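Local coordinates for tRNA (guanine(26)-N(2))-dimethyltransferase (Pyrococcus horikoshii, PDB 2DUL), which probably transfers two methyl groups from S-adenosyl-L-methionine to N2 of guanine 26 in a number of tRNAs, at residues Arg180-Val185 with Val201-Arg206; Lys210-Ile215 with Asp235-Gly240; Glu245-Ile250 with Gln263-Thr268; Pro280-Lys285 with Glu315-Leu320. All coordinates share one frame; numbering follows the deposited sequence.

Overall arrangement
Contacts 1 and 4 are the more buried and lie nearer the centre of the chain, whereas contacts 2 and 3 are partly buried and reach the surface. Contact 2 belongs to the edge of the mixed nine-stranded sheet and contact 3 to the small antiparallel sheet that follows it in sequence. Helix 192-209, which carries half of contact 1, is common ground: Val201 and Ala205 pack on Ile215 of contact 2, Arg206 on Leu247 of contact 3 and Val201 on Leu281 of contact 4. Charged side chains gripping backbone atoms dominate contacts 1 and 4, contact 2 is mostly close backbone packing through glycines, and contact 3 centres on a tyrosine and a proline.

Contact 1: Arg180-Val185 with Val201-Arg206; sequences RKYLAV and VGVIAR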
loop_
_atom_site.group_PDB
_atom_site.type_symbol
_atom_site.label_atom_id
_atom_site.label_comp_id
_atom_site.label_asym_id
_atom_site.label_seq_id
_atom_site.Cartn_x
_atom_site.Cartn_y
_atom_site.Cartn_z
ATOM N N ARG A 180 10.647 -16.334 4.842
ATOM C CA ARG A 180 9.566 -16.976 5.583
ATOM C C ARG A 180 8.211 -16.295 5.420
ATOM O O ARG A 180 7.199 -16.964 5.205
ATOM C CB ARG A 180 9.889 -17.047 7.084
ATOM C CG ARG A 180 11.110 -17.896 7.461
ATOM C CD ARG A 180 11.028 -18.346 8.922
ATOM N NE ARG A 180 10.794 -17.225 9.829
ATOM C CZ ARG A 180 11.723 -16.351 10.213
ATOM N NH1 ARG A 180 12.971 -16.463 9.782
ATOM N NH2 ARG A 180 11.394 -15.347 11.016
ATOM N N LYS A 181 8.188 -14.971 5.528
ATOM C CA LYS A 181 6.939 -14.225 5.441
ATOM C C LYS A 181 6.430 -13.931 4.034
ATOM O O LYS A 181 5.237 -14.094 3.755
ATOM C CB LYS A 181 7.069 -12.896 6.198
ATOM C CG LYS A 181 7.436 -13.040 7.673
ATOM C CD LYS A 181 7.672 -11.681 8.319
ATOM C CE LYS A 181 8.241 -11.822 9.730
ATOM N NZ LYS A 181 7.273 -12.474 10.654
ATOM N N TYR A 182 7.334 -13.499 3.159
ATOM C CA TYR A 182 6.971 -13.121 1.797
ATOM C C TYR A 182 7.388 -14.067 0.684
ATOM O O TYR A 182 7.083 -13.811 -0.482
ATOM C CB TYR A 182 7.519 -11.720 1.511
ATOM C CG TYR A 182 6.967 -10.699 2.472
ATOM C CD1 TYR A 182 5.677 -10.202 2.314
ATOM C CD2 TYR A 182 7.710 -10.270 3.578
ATOM C CE1 TYR A 182 5.130 -9.306 3.226
ATOM C CE2 TYR A 182 7.167 -9.368 4.504
ATOM C CZ TYR A 182 5.876 -8.896 4.317
ATOM O OH TYR A 182 5.308 -8.029 5.216
ATOM N N LEU A 183 8.072 -15.151 1.036
ATOM C CA LEU A 183 8.532 -16.126 0.054
ATOM C C LEU A 183 9.223 -15.439 -1.133
ATOM O O LEU A 183 8.919 -15.706 -2.302
ATOM C CB LEU A 183 7.346 -16.982 -0.422
ATOM C CG LEU A 183 6.697 -17.822 0.691
ATOM C CD1 LEU A 183 5.471 -18.553 0.150
ATOM C CD2 LEU A 183 7.720 -18.822 1.244
ATOM N N ALA A 184 10.159 -14.550 -0.819
ATOM C CA ALA A 184 10.903 -13.813 -1.833
ATOM C C ALA A 184 12.261 -13.398 -1.267
ATOM O O ALA A 184 12.403 -13.221 -0.054
ATOM C CB ALA A 184 10.112 -12.568 -2.266
ATOM N N VAL A 185 13.245 -13.256 -2.155
ATOM C CA VAL A 185 14.601 -12.846 -1.793
ATOM C C VAL A 185 14.683 -11.323 -1.962
ATOM O O VAL A 185 14.603 -10.805 -3.080
ATOM C CB VAL A 185 15.651 -13.527 -2.715
ATOM C CG1 VAL A 185 17.058 -13.117 -2.305
ATOM C CG2 VAL A 185 15.497 -15.049 -2.647
ATOM N N VAL A 201 3.366 -6.446 -3.473
ATOM C CA VAL A 201 2.360 -6.612 -4.519
ATOM C C VAL A 201 2.442 -8.030 -5.067
ATOM O O VAL A 201 1.422 -8.686 -5.284
ATOM C CB VAL A 201 2.575 -5.612 -5.674
ATOM C CG1 VAL A 201 1.570 -5.885 -6.796
ATOM C CG2 VAL A 201 2.420 -4.176 -5.151
ATOM N N GLY A 202 3.670 -8.494 -5.276
ATOM C CA GLY A 202 3.890 -9.826 -5.802
ATOM C C GLY A 202 3.341 -10.960 -4.951
ATOM O O GLY A 202 2.843 -11.949 -5.490
ATOM N N VAL A 203 3.418 -10.834 -3.630
ATOM C CA VAL A 203 2.912 -11.898 -2.765
ATOM C C VAL A 203 1.380 -11.922 -2.771
ATOM O O VAL A 203 0.764 -12.988 -2.690
ATOM C CB VAL A 203 3.444 -11.756 -1.308
ATOM C CG1 VAL A 203 2.722 -10.635 -0.579
ATOM C CG2 VAL A 203 3.291 -13.097 -0.570
ATOM N N ILE A 204 0.768 -10.748 -2.886
ATOM C CA ILE A 204 -0.686 -10.661 -2.944
ATOM C C ILE A 204 -1.139 -11.355 -4.233
ATOM O O ILE A 204 -2.088 -12.143 -4.225
ATOM C CB ILE A 204 -1.174 -9.191 -2.977
ATOM C CG1 ILE A 204 -0.813 -8.489 -1.667
ATOM C CG2 ILE A 204 -2.691 -9.147 -3.183
ATOM C CD1 ILE A 204 -1.092 -6.997 -1.679
ATOM N N ALA A 205 -0.440 -11.067 -5.327
ATOM C CA ALA A 205 -0.759 -11.667 -6.620
ATOM C C ALA A 205 -0.620 -13.187 -6.574
ATOM O O ALA A 205 -1.461 -13.914 -7.100
ATOM C CB ALA A 205 0.155 -11.091 -7.706
ATOM N N ARG A 206 0.450 -13.668 -5.953
ATOM C CA ARG A 206 0.683 -15.106 -5.866
ATOM C C ARG A 206 -0.357 -15.815 -5.007
ATOM O O ARG A 206 -0.855 -16.864 -5.406
ATOM C CB ARG A 206 2.102 -15.396 -5.353
ATOM C CG ARG A 206 3.184 -15.160 -6.418
ATOM C CD ARG A 206 4.578 -15.482 -5.903
ATOM N NE ARG A 206 5.015 -14.488 -4.929
ATOM C CZ ARG A 206 5.927 -14.709 -3.988
ATOM N NH1 ARG A 206 6.503 -15.897 -3.886
ATOM N NH2 ARG A 206 6.254 -13.738 -3.146
#
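Arg206 reaches the end of helix 175-182 with its guanidinium group and binds two successive carbonyls there. NH2 donates to Tyr182 O at 2.8 Å, approaching nearly in line with the C=O bond although the angle at the hydrogen is only 138°. NH1 donates to Leu183 O at 2.9 Å, a straighter bond, and NH2 adds a weak second bond to that same oxygen. Both acceptors lie at the edge of the guanidinium, somewhat tilted from its plane. Close by, Leu183 CB sits 3.7 Å from Arg206 NH1. Beside these bonds, Val203 turns CG2 to Tyr182 O and CG1 to the edge of the Tyr182 ring, with Tyr182 CD1 4.2 Å from Val203 CG1.

An arginine side chain thus binds carbonyls at the C-terminal end of helix 175-182. Leu183, with positive phi, is where the chain leaves helical geometry, and the carbonyls of Tyr182 and Leu183, the last helical residue and the first after it, both accept bonds from helix 192-209. With Arg206 replaced by an alanine, these two oxygens would probably lose their donors, weakening the link between the helices.

The arginine is itself steered from its own helix. Its chain is extended at chi2 and folds at chi3 (-71°), which brings NE back to Gly202 O, one turn earlier, for a weak bond of 3.4 Å. Further out, Pro275 of strand 273-277 touches both Ala184 and Arg206, while Pro169 and Leu170 of helix 167-170 pack on the Tyr182 side chain.

Contact 2: Lys210-Ile215 with Asp235-Gly240; sequences KYDLGI and DGARKG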
loop_
_atom_site.group_PDB
_atom_site.type_symbol
_atom_site.label_atom_id
_atom_site.label_comp_id
_atom_site.label_asym_id
_atom_site.label_seq_id
_atom_site.Cartn_x
_atom_site.Cartn_y
_atom_site.Cartn_z
ATOM N N LYS A 210 -4.625 -18.892 -6.698
ATOM C CA LYS A 210 -5.331 -20.148 -6.453
ATOM C C LYS A 210 -6.856 -20.029 -6.414
ATOM O O LYS A 210 -7.554 -21.026 -6.553
ATOM C CB LYS A 210 -4.821 -20.826 -5.172
ATOM C CG LYS A 210 -5.101 -20.089 -3.873
ATOM C CD LYS A 210 -4.514 -20.886 -2.708
ATOM C CE LYS A 210 -4.630 -20.140 -1.380
ATOM N NZ LYS A 210 -3.821 -18.895 -1.406
ATOM N N TYR A 211 -7.371 -18.818 -6.231
ATOM C CA TYR A 211 -8.816 -18.606 -6.202
ATOM C C TYR A 211 -9.292 -18.213 -7.594
ATOM O O TYR A 211 -10.424 -17.761 -7.771
ATOM C CB TYR A 211 -9.152 -17.490 -5.214
ATOM C CG TYR A 211 -8.707 -17.813 -3.806
ATOM C CD1 TYR A 211 -9.249 -18.904 -3.124
ATOM C CD2 TYR A 211 -7.722 -17.055 -3.171
ATOM C CE1 TYR A 211 -8.816 -19.242 -1.829
ATOM C CE2 TYR A 211 -7.280 -17.386 -1.875
ATOM C CZ TYR A 211 -7.835 -18.482 -1.217
ATOM O OH TYR A 211 -7.405 -18.824 0.050
ATOM N N ASP A 212 -8.417 -18.402 -8.575
ATOM C CA ASP A 212 -8.689 -18.027 -9.958
ATOM C C ASP A 212 -9.003 -16.532 -10.008
ATOM O O ASP A 212 -9.967 -16.090 -10.637
ATOM C CB ASP A 212 -9.841 -18.856 -10.541
ATOM C CG ASP A 212 -9.453 -20.318 -10.763
ATOM O OD1 ASP A 212 -8.238 -20.608 -10.858
ATOM O OD2 ASP A 212 -10.360 -21.175 -10.852
ATOM N N LEU A 213 -8.164 -15.762 -9.320
ATOM C CA LEU A 213 -8.289 -14.313 -9.263
ATOM C C LEU A 213 -6.970 -13.694 -9.687
ATOM O O LEU A 213 -5.904 -14.234 -9.398
ATOM C CB LEU A 213 -8.587 -13.844 -7.837
ATOM C CG LEU A 213 -9.903 -14.242 -7.179
ATOM C CD1 LEU A 213 -9.870 -13.801 -5.716
ATOM C CD2 LEU A 213 -11.082 -13.599 -7.929
ATOM N N GLY A 214 -7.050 -12.568 -10.382
ATOM C CA GLY A 214 -5.852 -11.858 -10.783
ATOM C C GLY A 214 -5.929 -10.524 -10.065
ATOM O O GLY A 214 -6.842 -10.312 -9.267
ATOM N N ILE A 215 -4.979 -9.632 -10.315
ATOM C CA ILE A 215 -5.023 -8.320 -9.694
ATOM C C ILE A 215 -4.540 -7.230 -10.635
ATOM O O ILE A 215 -3.782 -7.480 -11.577
ATOM C CB ILE A 215 -4.135 -8.215 -8.409
ATOM C CG1 ILE A 215 -2.659 -8.397 -8.777
ATOM C CG2 ILE A 215 -4.582 -9.231 -7.363
ATOM C CD1 ILE A 215 -1.683 -7.931 -7.697
ATOM N N ASP A 235 -11.664 -11.230 -11.596
ATOM C CA ASP A 235 -12.299 -12.542 -11.560
ATOM C C ASP A 235 -12.097 -13.415 -12.794
ATOM O O ASP A 235 -12.623 -13.115 -13.866
ATOM C CB ASP A 235 -13.798 -12.368 -11.303
ATOM C CG ASP A 235 -14.507 -13.682 -11.017
ATOM O OD1 ASP A 235 -13.871 -14.757 -11.102
ATOM O OD2 ASP A 235 -15.716 -13.636 -10.709
ATOM N N GLY A 236 -11.346 -14.503 -12.631
ATOM C CA GLY A 236 -11.110 -15.413 -13.740
ATOM C C GLY A 236 -9.757 -16.102 -13.741
ATOM O O GLY A 236 -8.736 -15.487 -13.440
ATOM N N ALA A 237 -9.752 -17.388 -14.090
ATOM C CA ALA A 237 -8.523 -18.172 -14.144
ATOM C C ALA A 237 -7.521 -17.530 -15.102
ATOM O O ALA A 237 -6.338 -17.404 -14.786
ATOM C CB ALA A 237 -8.831 -19.609 -14.590
ATOM N N ARG A 238 -8.009 -17.119 -16.270
ATOM C CA ARG A 238 -7.171 -16.493 -17.284
ATOM C C ARG A 238 -6.576 -15.206 -16.725
ATOM O O ARG A 238 -5.429 -14.866 -17.006
ATOM C CB ARG A 238 -7.990 -16.151 -18.534
ATOM C CG ARG A 238 -8.936 -17.246 -19.038
ATOM C CD ARG A 238 -10.049 -17.614 -18.027
ATOM N NE ARG A 238 -10.521 -16.472 -17.243
ATOM C CZ ARG A 238 -11.044 -15.364 -17.755
ATOM N NH1 ARG A 238 -11.438 -14.389 -16.952
ATOM N NH2 ARG A 238 -11.175 -15.230 -19.070
ATOM N N LYS A 239 -7.377 -14.475 -15.955
ATOM C CA LYS A 239 -6.920 -13.232 -15.348
ATOM C C LYS A 239 -5.836 -13.548 -14.317
ATOM O O LYS A 239 -4.895 -12.776 -14.125
ATOM C CB LYS A 239 -8.106 -12.500 -14.713
ATOM C CG LYS A 239 -9.129 -12.072 -15.762
ATOM C CD LYS A 239 -10.361 -11.425 -15.159
ATOM C CE LYS A 239 -11.364 -11.057 -16.251
ATOM N NZ LYS A 239 -12.660 -10.575 -15.685
ATOM N N GLY A 240 -5.975 -14.695 -13.663
ATOM C CA GLY A 240 -4.977 -15.114 -12.700
ATOM C C GLY A 240 -3.704 -15.431 -13.466
ATOM O O GLY A 240 -2.612 -15.042 -13.053
#
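Asp212 lays its carboxylate beside the methyl group of Ala237, OD1 coming to 3.9 Å from Ala237 CB, while its backbone carbonyl makes the single hydrogen bond across the contact, Gly236 N to Asp212 O at 2.9 Å. Next along, Leu213 CD2 reaches Asp235 CA (4.0 Å), the two residues forming an antiparallel non-hydrogen-bonded pair with their side chains on the same face. Here the hairpin of strands 213-223 and 226-235, at the edge of the mixed sheet, runs straight into helix 237-244, with Gly236 in the N-cap position. At phi/psi 147°/139°, a CB on Gly236 would press against Asp235 O, which accounts for the glycine.

Beyond the cap, the first turn of the helix lies against the strand without side chains between them. Gly214 CA stands 3.6 Å from Lys239 O, and Gly240 CA 3.5 Å from Leu213 O, both as CA-H...O contacts. A CB on Gly214 would clash with Lys239 O, so the close approach depends on this glycine. The extended Lys239 chain runs back so that NZ donates to Asp235 O at 3.1 Å. The Asp235 carboxylate is salt-bridged elsewhere, OD1 to Arg156 and OD2 to Arg157.

Contact 3: Glu245-Ile250 with Gln263-Thr268; sequences EKLGYI and QGFLPT
Tyr249 presents one ring face to Pro267 of the facing loop and ends in a short bond to that loop's backbone. With CG anti to the carbonyl carbon (chi1 -61°), the ring is carried toward residues 264-267, and OH donates to Phe265 O at 2.6 Å. Pro267 CD stands 3.5 Å from the ring centroid, 18° off the normal, in a CH-pi contact, and CB reaches Tyr249 CG. At the ring edge lies Gly264 O, 3.3 Å from Tyr249 CE1. The ring is thus held by its face, its edge and its hydroxyl together.

Gln263 works differently. Its CG is turned to the far side from the backbone N (chi1 -152°) and the chain runs on extended, passing Leu247 O and taking NE2 to Glu245 O, in the loop before strand 247-252, at 2.9 Å; that oxygen is tilted from the amide plane. Between these two side chains, Gly264 N bonds Leu247 O at 3.2 Å, and Gly248 faces Gln263 in an antiparallel non-hydrogen-bonded pair. Leu247 CD1 only brushes Phe265 CD2 at 4.4 Å.

The contact thus joins strand 247-252, central in the three-stranded antiparallel sheet, to the end of strand 259-263 and the loop beyond it. On its other flank strand 247-252 pairs with strand 273-277, whose Pro275 touches Tyr249, while Leu247 packs on Arg206 and Ile250 on Val195 of helix 192-209.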
loop_
_atom_site.group_PDB
_atom_site.type_symbol
_atom_site.label_atom_id
_atom_site.label_comp_id
_atom_site.label_asym_id
_atom_site.label_seq_id
_atom_site.Cartn_x
_atom_site.Cartn_y
_atom_site.Cartn_z
ATOM N N GLU A 245 1.915 -13.733 -14.966
ATOM C CA GLU A 245 2.852 -13.411 -16.040
ATOM C C GLU A 245 3.516 -12.048 -15.836
ATOM O O GLU A 245 4.467 -11.710 -16.536
ATOM C CB GLU A 245 2.145 -13.424 -17.400
ATOM C CG GLU A 245 1.946 -14.813 -17.978
ATOM C CD GLU A 245 1.162 -14.803 -19.282
ATOM O OE1 GLU A 245 1.004 -15.885 -19.887
ATOM O OE2 GLU A 245 0.698 -13.719 -19.699
ATOM N N LYS A 246 3.014 -11.263 -14.889
ATOM C CA LYS A 246 3.593 -9.950 -14.630
ATOM C C LYS A 246 4.636 -10.007 -13.518
ATOM O O LYS A 246 5.243 -8.988 -13.163
ATOM C CB LYS A 246 2.498 -8.940 -14.287
ATOM C CG LYS A 246 1.550 -8.688 -15.452
ATOM C CD LYS A 246 0.592 -7.549 -15.161
ATOM C CE LYS A 246 -0.350 -7.307 -16.336
ATOM N NZ LYS A 246 -1.264 -6.150 -16.088
ATOM N N LEU A 247 4.847 -11.204 -12.979
ATOM C CA LEU A 247 5.846 -11.411 -11.931
ATOM C C LEU A 247 7.204 -11.565 -12.607
ATOM O O LEU A 247 7.291 -11.918 -13.785
ATOM C CB LEU A 247 5.544 -12.680 -11.125
ATOM C CG LEU A 247 4.323 -12.698 -10.200
ATOM C CD1 LEU A 247 4.145 -14.096 -9.615
ATOM C CD2 LEU A 247 4.511 -11.672 -9.084
ATOM N N GLY A 248 8.267 -11.305 -11.860
ATOM C CA GLY A 248 9.592 -11.434 -12.429
ATOM C C GLY A 248 10.666 -11.314 -11.369
ATOM O O GLY A 248 10.371 -11.363 -10.174
ATOM N N TYR A 249 11.909 -11.156 -11.811
ATOM C CA TYR A 249 13.041 -11.048 -10.899
ATOM C C TYR A 249 13.958 -9.903 -11.286
ATOM O O TYR A 249 13.924 -9.422 -12.417
ATOM C CB TYR A 249 13.822 -12.366 -10.890
ATOM C CG TYR A 249 12.983 -13.527 -10.407
ATOM C CD1 TYR A 249 12.046 -14.134 -11.252
ATOM C CD2 TYR A 249 13.046 -13.949 -9.081
ATOM C CE1 TYR A 249 11.186 -15.121 -10.781
ATOM C CE2 TYR A 249 12.194 -14.932 -8.597
ATOM C CZ TYR A 249 11.262 -15.511 -9.452
ATOM O OH TYR A 249 10.397 -16.455 -8.966
ATOM N N ILE A 250 14.783 -9.481 -10.335
ATOM C CA ILE A 250 15.722 -8.393 -10.547
ATOM C C ILE A 250 17.143 -8.879 -10.291
ATOM O O ILE A 250 17.386 -9.658 -9.369
ATOM C CB ILE A 250 15.454 -7.228 -9.569
ATOM C CG1 ILE A 250 14.057 -6.655 -9.807
ATOM C CG2 ILE A 250 16.532 -6.158 -9.723
ATOM C CD1 ILE A 250 13.537 -5.841 -8.640
ATOM N N GLN A 263 11.358 -11.223 -16.718
ATOM C CA GLN A 263 9.960 -11.549 -16.518
ATOM C C GLN A 263 9.816 -13.058 -16.628
ATOM O O GLN A 263 10.322 -13.672 -17.564
ATOM C CB GLN A 263 9.095 -10.842 -17.566
ATOM C CG GLN A 263 7.681 -10.545 -17.088
ATOM C CD GLN A 263 6.967 -9.531 -17.970
ATOM O OE1 GLN A 263 7.521 -8.479 -18.299
ATOM N NE2 GLN A 263 5.729 -9.839 -18.345
ATOM N N GLY A 264 9.137 -13.653 -15.660
ATOM C CA GLY A 264 8.963 -15.094 -15.668
ATOM C C GLY A 264 8.651 -15.560 -14.263
ATOM O O GLY A 264 9.000 -14.886 -13.293
ATOM N N PHE A 265 7.994 -16.707 -14.140
ATOM C CA PHE A 265 7.641 -17.213 -12.824
ATOM C C PHE A 265 8.880 -17.596 -12.028
ATOM O O PHE A 265 8.893 -17.482 -10.803
ATOM C CB PHE A 265 6.694 -18.409 -12.946
ATOM C CG PHE A 265 6.065 -18.811 -11.640
ATOM C CD1 PHE A 265 6.605 -19.844 -10.878
ATOM C CD2 PHE A 265 4.950 -18.131 -11.155
ATOM C CE1 PHE A 265 6.043 -20.196 -9.644
ATOM C CE2 PHE A 265 4.380 -18.472 -9.924
ATOM C CZ PHE A 265 4.933 -19.512 -9.167
ATOM N N LEU A 266 9.919 -18.037 -12.736
ATOM C CA LEU A 266 11.182 -18.426 -12.115
ATOM C C LEU A 266 12.347 -17.746 -12.836
ATOM O O LEU A 266 12.282 -17.495 -14.040
ATOM C CB LEU A 266 11.374 -19.946 -12.189
ATOM C CG LEU A 266 10.398 -20.838 -11.415
ATOM C CD1 LEU A 266 10.685 -22.306 -11.724
ATOM C CD2 LEU A 266 10.536 -20.568 -9.922
ATOM N N PRO A 267 13.426 -17.427 -12.104
ATOM C CA PRO A 267 14.595 -16.781 -12.707
ATOM C C PRO A 267 15.418 -17.852 -13.431
ATOM O O PRO A 267 15.217 -19.047 -13.204
ATOM C CB PRO A 267 15.323 -16.205 -11.497
ATOM C CG PRO A 267 15.082 -17.262 -10.453
ATOM C CD PRO A 267 13.615 -17.629 -10.652
ATOM N N THR A 268 16.341 -17.441 -14.294
ATOM C CA THR A 268 17.150 -18.419 -15.023
ATOM C C THR A 268 18.651 -18.166 -14.899
ATOM O O THR A 268 19.455 -18.797 -15.591
ATOM C CB THR A 268 16.777 -18.428 -16.511
ATOM O OG1 THR A 268 17.116 -17.166 -17.095
ATOM C CG2 THR A 268 15.282 -18.672 -16.678
#

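Contact 4: Pro280-Lys285 with Glu315-Leu320; sequences PLKDEK and ELDIPL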
loop_
_atom_site.group_PDB
_atom_site.type_symbol
_atom_site.label_atom_id
_atom_site.label_comp_id
_atom_site.label_asym_id
_atom_site.label_seq_id
_atom_site.Cartn_x
_atom_site.Cartn_y
_atom_site.Cartn_z
ATOM N N PRO A 280 2.604 -2.406 -13.370
ATOM C CA PRO A 280 2.396 -1.030 -12.905
ATOM C C PRO A 280 2.254 -0.955 -11.386
ATOM O O PRO A 280 1.739 -1.882 -10.761
ATOM C CB PRO A 280 1.092 -0.620 -13.593
ATOM C CG PRO A 280 1.030 -1.516 -14.811
ATOM C CD PRO A 280 1.517 -2.830 -14.271
ATOM N N LEU A 281 2.717 0.141 -10.790
ATOM C CA LEU A 281 2.562 0.319 -9.352
ATOM C C LEU A 281 1.450 1.337 -9.116
ATOM O O LEU A 281 1.179 1.730 -7.986
ATOM C CB LEU A 281 3.868 0.787 -8.696
ATOM C CG LEU A 281 4.906 -0.324 -8.479
ATOM C CD1 LEU A 281 6.103 0.232 -7.713
ATOM C CD2 LEU A 281 4.278 -1.487 -7.702
ATOM N N LYS A 282 0.813 1.769 -10.201
ATOM C CA LYS A 282 -0.288 2.716 -10.092
ATOM C C LYS A 282 -1.190 2.684 -11.317
ATOM O O LYS A 282 -0.774 2.287 -12.406
ATOM C CB LYS A 282 0.231 4.148 -9.905
ATOM C CG LYS A 282 0.830 4.779 -11.166
ATOM C CD LYS A 282 1.019 6.288 -10.992
ATOM C CE LYS A 282 1.651 6.930 -12.228
ATOM N NZ LYS A 282 1.830 8.402 -12.050
ATOM N N ASP A 283 -2.438 3.086 -11.114
ATOM C CA ASP A 283 -3.401 3.187 -12.195
ATOM C C ASP A 283 -3.404 4.689 -12.465
ATOM O O ASP A 283 -3.972 5.457 -11.689
ATOM C CB ASP A 283 -4.786 2.730 -11.737
ATOM C CG ASP A 283 -5.835 2.883 -12.820
ATOM O OD1 ASP A 283 -6.009 4.014 -13.310
ATOM O OD2 ASP A 283 -6.485 1.879 -13.181
ATOM N N GLU A 284 -2.739 5.103 -13.540
ATOM C CA GLU A 284 -2.642 6.517 -13.909
ATOM C C GLU A 284 -3.909 7.336 -13.710
ATOM O O GLU A 284 -3.882 8.367 -13.040
ATOM C CB GLU A 284 -2.210 6.660 -15.368
ATOM C CG GLU A 284 -0.754 6.369 -15.632
ATOM C CD GLU A 284 -0.380 6.625 -17.080
ATOM O OE1 GLU A 284 -0.608 7.758 -17.558
ATOM O OE2 GLU A 284 0.140 5.695 -17.737
ATOM N N LYS A 285 -5.004 6.888 -14.314
ATOM C CA LYS A 285 -6.290 7.584 -14.219
ATOM C C LYS A 285 -6.709 7.859 -12.779
ATOM O O LYS A 285 -6.929 9.005 -12.391
ATOM C CB LYS A 285 -7.397 6.759 -14.885
ATOM C CG LYS A 285 -7.197 6.472 -16.365
ATOM C CD LYS A 285 -8.295 5.550 -16.911
ATOM C CE LYS A 285 -8.216 4.128 -16.332
ATOM N NZ LYS A 285 -8.498 4.041 -14.860
ATOM N N GLU A 315 5.126 10.887 -11.144
ATOM C CA GLU A 315 6.194 9.897 -11.197
ATOM C C GLU A 315 6.016 8.921 -12.359
ATOM O O GLU A 315 4.924 8.400 -12.589
ATOM C CB GLU A 315 6.238 9.124 -9.875
ATOM C CG GLU A 315 7.453 8.239 -9.699
ATOM C CD GLU A 315 7.552 7.680 -8.291
ATOM O OE1 GLU A 315 7.267 8.437 -7.335
ATOM O OE2 GLU A 315 7.925 6.496 -8.138
ATOM N N LEU A 316 7.095 8.690 -13.098
ATOM C CA LEU A 316 7.066 7.759 -14.214
ATOM C C LEU A 316 6.849 6.366 -13.621
ATOM O O LEU A 316 7.523 5.986 -12.665
ATOM C CB LEU A 316 8.404 7.810 -14.961
ATOM C CG LEU A 316 8.605 6.875 -16.149
ATOM C CD1 LEU A 316 7.584 7.219 -17.239
ATOM C CD2 LEU A 316 10.040 7.009 -16.677
ATOM N N ASP A 317 5.901 5.611 -14.168
ATOM C CA ASP A 317 5.642 4.267 -13.660
ATOM C C ASP A 317 6.421 3.283 -14.518
ATOM O O ASP A 317 5.982 2.885 -15.601
ATOM C CB ASP A 317 4.146 3.947 -13.707
ATOM C CG ASP A 317 3.779 2.722 -12.869
ATOM O OD1 ASP A 317 4.686 2.089 -12.285
ATOM O OD2 ASP A 317 2.579 2.392 -12.796
ATOM N N ILE A 318 7.591 2.906 -14.023
ATOM C CA ILE A 318 8.471 1.982 -14.722
ATOM C C ILE A 318 9.236 1.225 -13.640
ATOM O O ILE A 318 9.441 1.749 -12.541
ATOM C CB ILE A 318 9.432 2.768 -15.636
ATOM C CG1 ILE A 318 10.309 1.813 -16.447
ATOM C CG2 ILE A 318 10.280 3.708 -14.791
ATOM C CD1 ILE A 318 11.086 2.502 -17.556
ATOM N N PRO A 319 9.656 -0.019 -13.923
ATOM C CA PRO A 319 10.387 -0.768 -12.897
ATOM C C PRO A 319 11.737 -0.182 -12.483
ATOM O O PRO A 319 12.627 0.027 -13.309
ATOM C CB PRO A 319 10.528 -2.158 -13.514
ATOM C CG PRO A 319 9.312 -2.269 -14.392
ATOM C CD PRO A 319 9.267 -0.899 -15.040
ATOM N N LEU A 320 11.865 0.079 -11.187
ATOM C CA LEU A 320 13.088 0.595 -10.587
ATOM C C LEU A 320 13.544 1.993 -11.017
ATOM O O LEU A 320 12.814 2.739 -11.678
ATOM C CB LEU A 320 14.214 -0.433 -10.788
ATOM C CG LEU A 320 13.802 -1.854 -10.364
ATOM C CD1 LEU A 320 14.975 -2.819 -10.512
ATOM C CD2 LEU A 320 13.303 -1.833 -8.914
#
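Asp317 binds the backbone of Leu281 and Lys282, tying the loop after helix 302-314 to the turn that leads into helix 284-295, where Asp283 is the N-cap. Van der Waals contact comes from Pro280 CB and from Lys282 CG, the latter 3.4 Å from Asp317 OD2. The lysine and aspartate side chains run antiparallel, CG beside carboxylate, and their charged ends stay apart, Lys282 NZ lying 6.1 Å from Asp317 OD2.

Among the hydrogen bonds, Leu281 N is shared by both carboxylate oxygens: it lies 3.1 Å from Asp317 OD1, in the straighter bond (163°), and 3.0 Å from Asp317 OD2. Each oxygen uses its syn lone pair, so the amide sits in the fork of the carboxylate. OD2 also accepts a weak bond from Lys282 N. Asp317 has CG anti to the backbone N (chi1 -165°), which directs the carboxylate at these amides. A glycine in place of Asp317 would probably leave the amides of Leu281 and Lys282 without these acceptors and this end of the turn less firmly tied to the loop. The extended lysine carries its ammonium to the end of helix 302-314: Lys282 NZ donates to Ile312 O and, in the carbonyl plane, to Glu315 O at 3.1 Å.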